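Local coordinates for protein Hpy188I (Helicobacter pylori, PDB 3OQG) that cleaves specific DNA sequences as a metal-dependent restriction endonuclease of the GIY-YIG nuclease family, probably acting as a dimer, at residues D24-E29 with F75-K80; L44-P49 with E57-D62; S52-E57 with F117-L122; E69-V74 with V131-P136. All blocks are in the same frame, centred on the assembly; numbering follows the deposited sequence.

In the fold
The four contacts illustrate a general rule: backbone ladders build a sheet, while side chains attach other elements to it. Contacts 2 and 4 are strand pairings within one five-stranded antiparallel sheet, and their ladders join through Val131. Contact 4 is the more buried and the nearer to the DNA, whereas contact 2 includes an outermost strand and carries a polar side-chain pair on one face. Contacts 1 and 3 bring in a loop and a helix, each coupling a leucine-centred apolar patch to a single direct hydrogen bond. Ile77 of contact 1 packs on Leu122 of contact 3, while contacts 1 and 4 both touch the second subunit.

Contact 1: D24-E29 with F75-K80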
loop_
_atom_site.group_PDB
_atom_site.type_symbol
_atom_site.label_atom_id
_atom_site.label_comp_id
_atom_site.label_asym_id
_atom_site.label_seq_id
_atom_site.Cartn_x
_atom_site.Cartn_y
_atom_site.Cartn_z
ATOM N N ASP A 24 -8.745 1.701 -28.617
ATOM C CA ASP A 24 -10.066 1.084 -28.836
ATOM C C ASP A 24 -10.579 0.415 -27.564
ATOM O O ASP A 24 -11.793 0.300 -27.367
ATOM C CB ASP A 24 -10.036 0.047 -29.982
ATOM C CG ASP A 24 -11.415 -0.583 -30.267
ATOM O OD1 ASP A 24 -12.355 0.149 -30.649
ATOM O OD2 ASP A 24 -11.549 -1.822 -30.123
ATOM N N ASP A 25 -9.671 -0.030 -26.700
ATOM C CA ASP A 25 -10.078 -0.683 -25.444
ATOM C C ASP A 25 -10.753 0.286 -24.476
ATOM O O ASP A 25 -11.420 -0.149 -23.521
ATOM C CB ASP A 25 -8.895 -1.374 -24.759
ATOM C CG ASP A 25 -8.512 -2.685 -25.435
ATOM O OD1 ASP A 25 -9.302 -3.200 -26.252
ATOM O OD2 ASP A 25 -7.433 -3.222 -25.132
ATOM N N LEU A 26 -10.607 1.581 -24.732
ATOM C CA LEU A 26 -11.219 2.618 -23.906
ATOM C C LEU A 26 -12.559 3.125 -24.425
ATOM O O LEU A 26 -13.122 4.038 -23.863
ATOM C CB LEU A 26 -10.269 3.798 -23.786
ATOM C CG LEU A 26 -8.876 3.435 -23.246
ATOM C CD1 LEU A 26 -7.984 4.653 -23.169
ATOM C CD2 LEU A 26 -8.936 2.748 -21.890
ATOM N N LYS A 27 -13.079 2.535 -25.487
ATOM C CA LYS A 27 -14.235 3.134 -26.155
ATOM C C LYS A 27 -15.501 3.208 -25.299
ATOM O O LYS A 27 -16.329 4.078 -25.541
ATOM C CB LYS A 27 -14.510 2.438 -27.479
ATOM C CG LYS A 27 -14.984 1.023 -27.343
ATOM C CD LYS A 27 -15.295 0.445 -28.721
ATOM C CE LYS A 27 -15.224 -1.060 -28.674
ATOM N NZ LYS A 27 -16.294 -1.602 -27.805
ATOM N N ASP A 28 -15.640 2.344 -24.290
ATOM C CA ASP A 28 -16.819 2.371 -23.397
ATOM C C ASP A 28 -16.557 3.091 -22.081
ATOM O O ASP A 28 -17.409 3.098 -21.182
ATOM C CB ASP A 28 -17.304 0.955 -23.087
ATOM C CG ASP A 28 -17.701 0.175 -24.334
ATOM O OD1 ASP A 28 -18.124 0.776 -25.349
ATOM O OD2 ASP A 28 -17.581 -1.065 -24.273
ATOM N N GLU A 29 -15.379 3.684 -21.952
ATOM C CA GLU A 29 -15.061 4.466 -20.778
ATOM C C GLU A 29 -15.790 5.811 -20.747
ATOM O O GLU A 29 -16.439 6.228 -21.730
ATOM C CB GLU A 29 -13.540 4.619 -20.666
ATOM C CG GLU A 29 -12.816 3.271 -20.510
ATOM C CD GLU A 29 -13.489 2.389 -19.463
ATOM O OE1 GLU A 29 -13.524 2.776 -18.262
ATOM O OE2 GLU A 29 -14.005 1.323 -19.849
ATOM N N PHE A 75 -6.114 9.674 -14.644
ATOM C CA PHE A 75 -5.391 9.432 -15.890
ATOM C C PHE A 75 -6.401 9.447 -17.022
ATOM O O PHE A 75 -7.364 8.660 -17.030
ATOM C CB PHE A 75 -4.709 8.060 -15.862
ATOM C CG PHE A 75 -3.448 7.986 -15.023
ATOM C CD1 PHE A 75 -2.954 9.078 -14.306
ATOM C CD2 PHE A 75 -2.763 6.781 -14.930
ATOM C CE1 PHE A 75 -1.767 8.996 -13.565
ATOM C CE2 PHE A 75 -1.585 6.689 -14.179
ATOM C CZ PHE A 75 -1.100 7.790 -13.489
ATOM N N VAL A 76 -6.169 10.326 -17.987
ATOM C CA VAL A 76 -7.090 10.499 -19.111
ATOM C C VAL A 76 -6.320 10.258 -20.397
ATOM O O VAL A 76 -5.228 10.819 -20.605
ATOM C CB VAL A 76 -7.717 11.907 -19.088
ATOM C CG1 VAL A 76 -8.667 12.134 -20.296
ATOM C CG2 VAL A 76 -8.442 12.112 -17.779
ATOM N N ILE A 77 -6.890 9.445 -21.274
ATOM C CA ILE A 77 -6.253 9.089 -22.544
ATOM C C ILE A 77 -7.250 9.352 -23.661
ATOM O O ILE A 77 -8.329 8.752 -23.688
ATOM C CB ILE A 77 -5.817 7.612 -22.587
ATOM C CG1 ILE A 77 -4.925 7.270 -21.396
ATOM C CG2 ILE A 77 -5.155 7.301 -23.961
ATOM C CD1 ILE A 77 -4.548 5.780 -21.294
ATOM N N GLN A 78 -6.891 10.248 -24.575
ATOM C CA GLN A 78 -7.805 10.690 -25.636
ATOM C C GLN A 78 -9.204 10.965 -25.089
ATOM O O GLN A 78 -10.210 10.462 -25.606
ATOM C CB GLN A 78 -7.840 9.671 -26.776
ATOM C CG GLN A 78 -6.563 9.648 -27.585
ATOM C CD GLN A 78 -6.674 8.805 -28.835
ATOM O OE1 GLN A 78 -7.770 8.516 -29.311
ATOM N NE2 GLN A 78 -5.531 8.427 -29.388
ATOM N N GLY A 79 -9.248 11.768 -24.030
ATOM C CA GLY A 79 -10.502 12.176 -23.394
ATOM C C GLY A 79 -11.198 11.187 -22.478
ATOM O O GLY A 79 -12.165 11.568 -21.812
ATOM N N LYS A 80 -10.736 9.933 -22.443
ATOM C CA LYS A 80 -11.381 8.866 -21.666
ATOM C C LYS A 80 -10.694 8.684 -20.306
ATOM O O LYS A 80 -9.476 8.714 -20.227
ATOM C CB LYS A 80 -11.335 7.533 -22.439
ATOM C CG LYS A 80 -12.200 7.487 -23.694
ATOM C CD LYS A 80 -13.660 7.650 -23.374
ATOM C CE LYS A 80 -14.558 7.280 -24.542
ATOM N NZ LYS A 80 -16.006 7.545 -24.230
#
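Two beta turns lie next to each other, a type I turn from Leu26 to Glu29 and a type I' turn from Ile77 to Lys80, meeting at their last residues, Glu29 and Lys80, whose CA atoms are 5.8 Å apart. The second turn is the tight connection of a beta hairpin, closed by reciprocal backbone hydrogen bonds between Ile77 and Lys80; its two middle residues, Gln78 and Gly79, both take positive phi, as a type I' turn requires. Lys80 makes the largest single contribution. Its chain bends at chi2 (-63°) and then extends, so that the methylenes run past the opposing turn: CG lies 3.6 Å from Leu26 O, and CB packs against the CB atoms of Leu26 and Glu29. The ammonium group then donates to the backbone, with Lys80 NZ 2.9 Å from Glu29 O. The donor stands above the carbonyl plane, 40° out of it, and the same NZ forms a salt bridge with Asp31. Leu26 CD1 reaches Ile77 CB at 3.7 Å, the two side chains crossing at about a right angle. Glu29 contributes its CB to this surface, but its carboxylate leads away to the second subunit, where OE1 accepts a hydrogen bond from the backbone N of Ile175. The first turn also contains Asp28, a calcium ligand of this protein, though no calcium is bound to this chain here. The loop ahead of strand 42-50 is thus fastened to the hairpin of strands 71-77 and 80-87. Phe82 of strand 80-87 packs on both Leu26 and Ile77, and helix 113-125 covers Ile77 through Leu122 and Ile125.

Contact 2: L44-P49 with E57-D62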
loop_
_atom_site.group_PDB
_atom_site.type_symbol
_atom_site.label_atom_id
_atom_site.label_comp_id
_atom_site.label_asym_id
_atom_site.label_seq_id
_atom_site.Cartn_x
_atom_site.Cartn_y
_atom_site.Cartn_z
ATOM N N LEU A 44 -2.209 18.489 -14.090
ATOM C CA LEU A 44 -0.969 18.465 -13.307
ATOM C C LEU A 44 0.256 18.186 -14.163
ATOM O O LEU A 44 1.270 18.858 -14.029
ATOM C CB LEU A 44 -1.091 17.425 -12.183
ATOM C CG LEU A 44 0.142 17.240 -11.293
ATOM C CD1 LEU A 44 0.538 18.527 -10.580
ATOM C CD2 LEU A 44 -0.085 16.075 -10.303
ATOM N N CYS A 45 0.164 17.186 -15.039
ATOM C CA CYS A 45 1.284 16.772 -15.874
ATOM C C CYS A 45 0.761 15.821 -16.932
ATOM O O CYS A 45 -0.431 15.494 -16.952
ATOM C CB CYS A 45 2.368 16.075 -15.037
ATOM S SG CYS A 45 1.888 14.555 -14.200
ATOM N N GLU A 46 1.651 15.396 -17.810
ATOM C CA GLU A 46 1.355 14.349 -18.769
ATOM C C GLU A 46 2.392 13.273 -18.583
ATOM O O GLU A 46 3.548 13.559 -18.193
ATOM C CB GLU A 46 1.424 14.862 -20.203
ATOM C CG GLU A 46 0.262 15.675 -20.608
ATOM C CD GLU A 46 0.462 16.327 -21.932
ATOM O OE1 GLU A 46 1.542 16.963 -22.123
ATOM O OE2 GLU A 46 -0.458 16.211 -22.779
ATOM N N LEU A 47 1.976 12.045 -18.876
ATOM C CA LEU A 47 2.870 10.888 -18.909
ATOM C C LEU A 47 3.108 10.482 -20.366
ATOM O O LEU A 47 2.156 10.302 -21.139
ATOM C CB LEU A 47 2.269 9.702 -18.150
ATOM C CG LEU A 47 1.736 10.011 -16.736
ATOM C CD1 LEU A 47 1.186 8.756 -16.037
ATOM C CD2 LEU A 47 2.821 10.720 -15.905
ATOM N N VAL A 48 4.377 10.348 -20.714
ATOM C CA VAL A 48 4.776 10.006 -22.070
ATOM C C VAL A 48 5.368 8.602 -22.119
ATOM O O VAL A 48 6.431 8.362 -21.518
ATOM C CB VAL A 48 5.830 10.992 -22.582
ATOM C CG1 VAL A 48 6.149 10.669 -24.025
ATOM C CG2 VAL A 48 5.362 12.445 -22.406
ATOM N N PRO A 49 4.693 7.657 -22.810
ATOM C CA PRO A 49 5.250 6.310 -22.898
ATOM C C PRO A 49 6.548 6.293 -23.647
ATOM O O PRO A 49 6.686 6.956 -24.696
ATOM C CB PRO A 49 4.186 5.536 -23.697
ATOM C CG PRO A 49 2.976 6.284 -23.473
ATOM C CD PRO A 49 3.370 7.708 -23.465
ATOM N N GLU A 57 7.662 8.660 -18.988
ATOM C CA GLU A 57 8.345 9.926 -18.706
ATOM C C GLU A 57 7.298 10.939 -18.294
ATOM O O GLU A 57 6.124 10.730 -18.544
ATOM C CB GLU A 57 9.079 10.414 -19.939
ATOM C CG GLU A 57 10.154 9.450 -20.410
ATOM C CD GLU A 57 10.646 9.716 -21.810
ATOM O OE1 GLU A 57 10.014 10.487 -22.566
ATOM O OE2 GLU A 57 11.657 9.099 -22.172
ATOM N N ILE A 58 7.717 12.033 -17.658
ATOM C CA ILE A 58 6.760 13.047 -17.170
ATOM C C ILE A 58 7.017 14.397 -17.824
ATOM O O ILE A 58 8.174 14.891 -17.844
ATOM C CB ILE A 58 6.827 13.239 -15.629
ATOM C CG1 ILE A 58 6.434 11.954 -14.891
ATOM C CG2 ILE A 58 5.949 14.427 -15.142
ATOM C CD1 ILE A 58 6.845 11.957 -13.432
ATOM N N ASN A 59 5.946 14.984 -18.350
ATOM C CA ASN A 59 5.939 16.375 -18.797
ATOM C C ASN A 59 5.267 17.165 -17.687
ATOM O O ASN A 59 4.065 17.080 -17.539
ATOM C CB ASN A 59 5.128 16.550 -20.079
ATOM C CG ASN A 59 4.866 18.016 -20.422
ATOM O OD1 ASN A 59 5.749 18.851 -20.263
ATOM N ND2 ASN A 59 3.679 18.319 -20.946
ATOM N N ALA A 60 6.050 17.908 -16.905
ATOM C CA ALA A 60 5.510 18.713 -15.810
ATOM C C ALA A 60 4.688 19.874 -16.359
ATOM O O ALA A 60 5.151 20.599 -17.236
ATOM C CB ALA A 60 6.648 19.259 -14.920
ATOM N N ILE A 61 3.497 20.080 -15.818
ATOM C CA ILE A 61 2.628 21.162 -16.289
ATOM C C ILE A 61 2.375 22.176 -15.180
ATOM O O ILE A 61 2.750 23.345 -15.322
ATOM C CB ILE A 61 1.309 20.622 -16.930
ATOM C CG1 ILE A 61 1.626 19.851 -18.215
ATOM C CG2 ILE A 61 0.360 21.774 -17.259
ATOM C CD1 ILE A 61 0.415 19.151 -18.836
ATOM N N ASP A 62 1.780 21.715 -14.083
ATOM C CA ASP A 62 1.481 22.539 -12.905
ATOM C C ASP A 62 2.734 22.515 -12.020
ATOM O O ASP A 62 2.790 21.811 -11.007
ATOM C CB ASP A 62 0.251 21.971 -12.204
ATOM C CG ASP A 62 -0.282 22.865 -11.108
ATOM O OD1 ASP A 62 0.314 23.937 -10.848
ATOM O OD2 ASP A 62 -1.290 22.463 -10.496
#
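Asn59 swings its CG anti to the backbone N (chi1 169°), while Glu46 sends CG to the side of its own backbone N (chi1 -76°) and extends beyond it; the two side chains consequently lie side by side, pointing the same way. Their ends meet in a hydrogen bond, Asn59 ND2 to Glu46 OE1 at 2.8 Å. OE1 uses its anti lone pair and lies close to the amide plane, although the carboxylate and amide planes are turned 52° apart. Beneath this pair the strands form an antiparallel hairpin. Glu46-Asn59 and Val48-Glu57 are hydrogen-bonded pairs, each with reciprocal backbone bonds, and Leu47-Ile58 and Cys45-Ala60 are non-hydrogen-bonded pairs. On the face of Cys45, Leu47 and Ile58 the contact is apolar: Leu47 CD2 lies 4.0 Å from Ile58 CG1, and Ile58 CG2 touches Cys45 CB at 3.9 Å. Val95 of helix 91-98 packs on Leu47 and Ile58. Past Ala60 the regular ladder ends, and Leu44 O accepts from both Ile61 N at 3.1 Å and Asp62 N at 2.9 Å, the donors arriving from the same face of its carbonyl plane. Leu44 and Cys45 together form a classic beta bulge opposite Val131. Ile61 CD1 flanks Glu46 CG at 3.9 Å. The face toward helix 91-98 is apolar, while the other mixes the Glu46-Asn59 pair and Glu57 with Val48 and Ile61. Glu46 uses both carboxylate oxygens, since OE2 accepts from Gln130; two amide donors hold its head in place and would probably favour the charged form.

Contact 3: S52-E57 with F117-L122; sequences SLEKLE and FVLQSL
Leu56 and Leu119 make the close-packed centre of this contact, with Leu56 CG 3.7 Å from Leu119 CD1. The two chains slide past each other in opposite directions, while Leu122, one helical turn after Leu119, meets Leu56 at about a right angle, CD1 to CD1 at 4.0 Å. One strand leucine is thus set against two leucines on the same side of the helix. The second branch of Leu119 turns to the backbone, its CD2 lying 3.7 Å from Glu54 O. The edge of the contact is looser and polar. Gln120 starts away from the strand, but a bend at chi2 (-54°) brings its amide back to Glu54, and Gln120 NE2 donates to Glu54 OE2 at 3.0 Å. The carboxylate receives this moderately bent bond on the anti lone pair, with its plane 81° from that of the amide. A water lies beside the pair, 2.7 Å from Gln120 OE1 and only weakly associated with Glu54 OE2. Both side chains have further partners: Glu54 OE2 also accepts from the backbone N of Val103, and Gln120 NE2 donates to Gly101 O, so this polar edge is tied to Gly101 and to Val103 at the start of helix 103-108. Glu54 and Lys55 form a G1 bulge facing Asn50, just where strand 55-60 begins. The axes of segments 55-57 and 117-122 make an angle of 74° and approach to 8.9 Å. Asn99 is hydrogen-bonded to Leu56 N and touches Leu119, and Phe82 of strand 80-87 packs against Leu122.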
loop_
_atom_site.group_PDB
_atom_site.type_symbol
_atom_site.label_atom_id
_atom_site.label_comp_id
_atom_site.label_asym_id
_atom_site.label_seq_id
_atom_site.Cartn_x
_atom_site.Cartn_y
_atom_site.Cartn_z
ATOM N N SER A 52 10.841 1.752 -25.653
ATOM C CA SER A 52 12.185 1.200 -25.685
ATOM C C SER A 52 12.749 1.056 -24.279
ATOM O O SER A 52 13.441 0.077 -23.984
ATOM C CB SER A 52 13.123 2.059 -26.524
ATOM O OG SER A 52 14.410 1.460 -26.562
ATOM N N LEU A 53 12.443 2.010 -23.408
ATOM C CA LEU A 53 12.960 1.975 -22.043
ATOM C C LEU A 53 11.963 1.396 -21.025
ATOM O O LEU A 53 12.256 1.350 -19.834
ATOM C CB LEU A 53 13.400 3.373 -21.619
ATOM C CG LEU A 53 14.561 3.949 -22.454
ATOM C CD1 LEU A 53 15.115 5.111 -21.707
ATOM C CD2 LEU A 53 15.661 2.937 -22.773
ATOM N N GLU A 54 10.808 0.954 -21.514
ATOM C CA GLU A 54 9.754 0.308 -20.698
ATOM C C GLU A 54 9.401 1.156 -19.489
ATOM O O GLU A 54 9.404 0.689 -18.349
ATOM C CB GLU A 54 10.142 -1.109 -20.272
ATOM C CG GLU A 54 8.944 -1.935 -19.776
ATOM C CD GLU A 54 9.311 -3.349 -19.412
ATOM O OE1 GLU A 54 10.530 -3.683 -19.374
ATOM O OE2 GLU A 54 8.376 -4.136 -19.181
ATOM N N LYS A 55 9.101 2.421 -19.754
ATOM C CA LYS A 55 8.811 3.351 -18.683
ATOM C C LYS A 55 7.978 4.491 -19.206
ATOM O O LYS A 55 7.903 4.722 -20.418
ATOM C CB LYS A 55 10.106 3.918 -18.072
ATOM C CG LYS A 55 10.823 4.901 -18.952
ATOM C CD LYS A 55 12.134 5.377 -18.344
ATOM C CE LYS A 55 11.980 6.111 -17.003
ATOM N NZ LYS A 55 13.292 6.640 -16.464
ATOM N N LEU A 56 7.412 5.230 -18.262
ATOM C CA LEU A 56 6.733 6.486 -18.493
ATOM C C LEU A 56 7.578 7.689 -18.090
ATOM O O LEU A 56 8.123 7.747 -16.988
ATOM C CB LEU A 56 5.469 6.535 -17.668
ATOM C CG LEU A 56 4.502 5.372 -17.887
ATOM C CD1 LEU A 56 3.505 5.248 -16.734
ATOM C CD2 LEU A 56 3.818 5.526 -19.220
ATOM N N GLU A 57 7.662 8.660 -18.988
ATOM C CA GLU A 57 8.345 9.926 -18.706
ATOM C C GLU A 57 7.298 10.939 -18.294
ATOM O O GLU A 57 6.124 10.730 -18.544
ATOM C CB GLU A 57 9.079 10.414 -19.939
ATOM C CG GLU A 57 10.154 9.450 -20.410
ATOM C CD GLU A 57 10.646 9.716 -21.810
ATOM O OE1 GLU A 57 10.014 10.487 -22.566
ATOM O OE2 GLU A 57 11.657 9.099 -22.172
ATOM N N PHE A 117 -0.109 -3.968 -14.634
ATOM C CA PHE A 117 -1.248 -3.745 -15.519
ATOM C C PHE A 117 -1.235 -2.311 -16.092
ATOM O O PHE A 117 -1.432 -2.109 -17.289
ATOM C CB PHE A 117 -2.566 -4.046 -14.800
ATOM C CG PHE A 117 -3.769 -3.474 -15.515
ATOM C CD1 PHE A 117 -4.248 -4.070 -16.667
ATOM C CD2 PHE A 117 -4.338 -2.279 -15.092
ATOM C CE1 PHE A 117 -5.310 -3.505 -17.372
ATOM C CE2 PHE A 117 -5.395 -1.709 -15.796
ATOM C CZ PHE A 117 -5.880 -2.323 -16.937
ATOM N N VAL A 118 -1.024 -1.315 -15.242
ATOM C CA VAL A 118 -1.040 0.072 -15.708
ATOM C C VAL A 118 0.141 0.403 -16.626
ATOM O O VAL A 118 -0.062 0.937 -17.718
ATOM C CB VAL A 118 -1.169 1.077 -14.538
ATOM C CG1 VAL A 118 -1.071 2.526 -15.074
ATOM C CG2 VAL A 118 -2.471 0.869 -13.788
ATOM N N LEU A 119 1.371 0.077 -16.232
ATOM C CA LEU A 119 2.509 0.435 -17.074
ATOM C C LEU A 119 2.376 -0.262 -18.446
ATOM O O LEU A 119 2.546 0.371 -19.492
ATOM C CB LEU A 119 3.808 0.030 -16.414
ATOM C CG LEU A 119 5.050 0.304 -17.269
ATOM C CD1 LEU A 119 5.213 1.796 -17.436
ATOM C CD2 LEU A 119 6.316 -0.312 -16.654
ATOM N N GLN A 120 2.069 -1.554 -18.434
ATOM C CA GLN A 120 2.048 -2.325 -19.683
ATOM C C GLN A 120 0.907 -1.848 -20.575
ATOM O O GLN A 120 1.073 -1.761 -21.797
ATOM C CB GLN A 120 1.970 -3.825 -19.448
ATOM C CG GLN A 120 3.179 -4.409 -18.721
ATOM C CD GLN A 120 4.487 -4.069 -19.392
ATOM O OE1 GLN A 120 4.612 -4.134 -20.633
ATOM N NE2 GLN A 120 5.484 -3.721 -18.586
ATOM N N SER A 121 -0.230 -1.520 -19.965
ATOM C CA SER A 121 -1.378 -1.008 -20.738
ATOM C C SER A 121 -1.059 0.343 -21.359
ATOM O O SER A 121 -1.324 0.566 -22.540
ATOM C CB SER A 121 -2.637 -0.903 -19.869
ATOM O OG SER A 121 -3.119 -2.199 -19.523
ATOM N N LEU A 122 -0.481 1.245 -20.573
ATOM C CA LEU A 122 -0.110 2.561 -21.098
ATOM C C LEU A 122 0.965 2.486 -22.184
ATOM O O LEU A 122 0.914 3.237 -23.157
ATOM C CB LEU A 122 0.308 3.496 -19.955
ATOM C CG LEU A 122 -0.766 3.842 -18.914
ATOM C CD1 LEU A 122 -0.304 4.949 -17.951
ATOM C CD2 LEU A 122 -2.134 4.185 -19.472
HETATM O O HOH W 1 6.821 -4.277 -22.210
#

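Contact 4: E69-V74 with V131-P136; sequences EGLVYV and VYAFFP
Leu71 lays its CB over one face of the Phe135 ring, a CH-pi contact with CB 4.0 Å from the ring centroid and 27° off the normal. Phe135 reaches this place with CG anti to its own carbonyl carbon (chi1 -65°), which also brings CD1 to 3.4 Å from Gly70 O. Leu71 CD1 meets Ala133 CB at 3.8 Å, on the same face as Tyr73, whose CB rests on Val131 CG1. The opposite face carries Val72, Val74, Tyr132 and Phe134. There Val72 CG2 approaches the Phe134 ring at its edge, and Pro136 N, two residues on and past the strand's end, lies over the centre of one face of that ring. Tyr132 has Val74 O at its ring edge and stacks on Tyr32; Tyr73 leads away to Tyr98, its hydroxyl partner, and packs on a DNA phosphate. The frame is an antiparallel ladder: Val72-Phe134 and Val74-Tyr132 are hydrogen-bonded pairs, with Val72 N to Phe134 O at 2.8 Å. Beyond it a water lies 2.7 Å from Gly70 O and 2.8 Å from Pro136 O, linking the two segment ends. The side chain of Val72 is about 5 Å from that of His86, a calcium ligand of this protein, and strands 71-77 and 80-87 are consistent with those carrying the family's GIY-YIG motif. Strands 71-77 and 129-134 lie inside the five-stranded sheet, between 80-87 and 42-50. Leu44 of strand 42-50 covers Leu71 and Ala133, Ile84 of strand 80-87 packs on Val72, and Phe144 and Ala158 of the second subunit close over Phe134.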
loop_
_atom_site.group_PDB
_atom_site.type_symbol
_atom_site.label_atom_id
_atom_site.label_comp_id
_atom_site.label_asym_id
_atom_site.label_seq_id
_atom_site.Cartn_x
_atom_site.Cartn_y
_atom_site.Cartn_z
ATOM N N GLU A 69 2.504 16.870 -1.943
ATOM C CA GLU A 69 2.209 15.497 -1.490
ATOM C C GLU A 69 0.746 15.340 -1.104
ATOM O O GLU A 69 0.194 16.218 -0.453
ATOM C CB GLU A 69 3.055 15.202 -0.252
ATOM C CG GLU A 69 4.531 15.310 -0.477
ATOM C CD GLU A 69 5.332 14.918 0.737
ATOM O OE1 GLU A 69 5.117 15.516 1.816
ATOM O OE2 GLU A 69 6.177 14.010 0.606
ATOM N N GLY A 70 0.124 14.210 -1.447
ATOM C CA GLY A 70 -1.249 13.943 -1.053
ATOM C C GLY A 70 -2.228 14.447 -2.089
ATOM O O GLY A 70 -2.674 15.605 -2.041
ATOM N N LEU A 71 -2.544 13.590 -3.053
ATOM C CA LEU A 71 -3.423 13.964 -4.157
ATOM C C LEU A 71 -4.315 12.796 -4.576
ATOM O O LEU A 71 -3.979 11.623 -4.374
ATOM C CB LEU A 71 -2.620 14.433 -5.378
ATOM C CG LEU A 71 -1.754 13.419 -6.144
ATOM C CD1 LEU A 71 -1.486 13.900 -7.608
ATOM C CD2 LEU A 71 -0.457 13.204 -5.385
ATOM N N VAL A 72 -5.451 13.145 -5.162
ATOM C CA VAL A 72 -6.203 12.244 -5.997
ATOM C C VAL A 72 -5.875 12.619 -7.440
ATOM O O VAL A 72 -5.784 13.807 -7.786
ATOM C CB VAL A 72 -7.721 12.325 -5.736
ATOM C CG1 VAL A 72 -8.465 11.316 -6.617
ATOM C CG2 VAL A 72 -8.027 12.094 -4.263
ATOM N N TYR A 73 -5.631 11.607 -8.272
ATOM C CA TYR A 73 -5.351 11.838 -9.688
ATOM C C TYR A 73 -6.264 11.052 -10.607
ATOM O O TYR A 73 -6.835 10.016 -10.218
ATOM C CB TYR A 73 -3.887 11.543 -10.017
ATOM C CG TYR A 73 -3.465 10.125 -9.742
ATOM C CD1 TYR A 73 -2.853 9.788 -8.554
ATOM C CD2 TYR A 73 -3.660 9.122 -10.696
ATOM C CE1 TYR A 73 -2.451 8.461 -8.293
ATOM C CE2 TYR A 73 -3.245 7.830 -10.481
ATOM C CZ TYR A 73 -2.659 7.492 -9.282
ATOM O OH TYR A 73 -2.276 6.204 -9.048
ATOM N N VAL A 74 -6.419 11.570 -11.826
ATOM C CA VAL A 74 -7.189 10.931 -12.880
ATOM C C VAL A 74 -6.299 10.878 -14.104
ATOM O O VAL A 74 -5.758 11.902 -14.508
ATOM C CB VAL A 74 -8.492 11.716 -13.215
ATOM C CG1 VAL A 74 -9.381 10.920 -14.227
ATOM C CG2 VAL A 74 -9.274 12.039 -11.911
ATOM N N VAL A 131 -2.765 13.879 -16.823
ATOM C CA VAL A 131 -2.971 13.633 -15.410
ATOM C C VAL A 131 -3.591 14.876 -14.772
ATOM O O VAL A 131 -2.966 15.916 -14.722
ATOM C CB VAL A 131 -1.691 13.285 -14.654
ATOM C CG1 VAL A 131 -2.017 12.891 -13.195
ATOM C CG2 VAL A 131 -0.937 12.149 -15.372
ATOM N N TYR A 132 -4.828 14.735 -14.330
ATOM C CA TYR A 132 -5.530 15.780 -13.571
ATOM C C TYR A 132 -5.479 15.443 -12.098
ATOM O O TYR A 132 -5.527 14.260 -11.719
ATOM C CB TYR A 132 -6.983 15.912 -14.049
ATOM C CG TYR A 132 -7.164 16.338 -15.484
ATOM C CD1 TYR A 132 -7.388 17.679 -15.821
ATOM C CD2 TYR A 132 -7.164 15.414 -16.514
ATOM C CE1 TYR A 132 -7.577 18.078 -17.149
ATOM C CE2 TYR A 132 -7.309 15.819 -17.839
ATOM C CZ TYR A 132 -7.539 17.151 -18.147
ATOM O OH TYR A 132 -7.740 17.530 -19.459
ATOM N N ALA A 133 -5.364 16.467 -11.257
ATOM C CA ALA A 133 -5.143 16.232 -9.827
ATOM C C ALA A 133 -5.958 17.139 -8.943
ATOM O O ALA A 133 -6.264 18.283 -9.307
ATOM C CB ALA A 133 -3.684 16.412 -9.485
ATOM N N PHE A 134 -6.216 16.629 -7.744
ATOM C CA PHE A 134 -6.875 17.353 -6.662
ATOM C C PHE A 134 -6.049 17.119 -5.420
ATOM O O PHE A 134 -5.752 15.956 -5.103
ATOM C CB PHE A 134 -8.266 16.779 -6.462
ATOM C CG PHE A 134 -8.901 17.170 -5.152
ATOM C CD1 PHE A 134 -9.156 18.496 -4.863
ATOM C CD2 PHE A 134 -9.242 16.199 -4.210
ATOM C CE1 PHE A 134 -9.736 18.867 -3.650
ATOM C CE2 PHE A 134 -9.827 16.568 -3.002
ATOM C CZ PHE A 134 -10.071 17.902 -2.727
ATOM N N PHE A 135 -5.651 18.203 -4.736
ATOM C CA PHE A 135 -4.839 18.112 -3.527
ATOM C C PHE A 135 -5.732 18.492 -2.332
ATOM O O PHE A 135 -6.017 19.678 -2.136
ATOM C CB PHE A 135 -3.621 19.040 -3.602
ATOM C CG PHE A 135 -2.633 18.671 -4.667
ATOM C CD1 PHE A 135 -1.549 17.857 -4.369
ATOM C CD2 PHE A 135 -2.783 19.130 -5.965
ATOM C CE1 PHE A 135 -0.643 17.503 -5.345
ATOM C CE2 PHE A 135 -1.874 18.774 -6.952
ATOM C CZ PHE A 135 -0.805 17.955 -6.633
ATOM N N PRO A 136 -6.241 17.492 -1.583
ATOM C CA PRO A 136 -7.079 17.820 -0.424
ATOM C C PRO A 136 -6.358 18.613 0.640
ATOM O O PRO A 136 -5.137 18.539 0.766
ATOM C CB PRO A 136 -7.478 16.453 0.132
ATOM C CG PRO A 136 -6.595 15.478 -0.484
ATOM C CD PRO A 136 -6.134 16.034 -1.778
HETATM O O HOH W 2 -2.930 16.967 0.258
#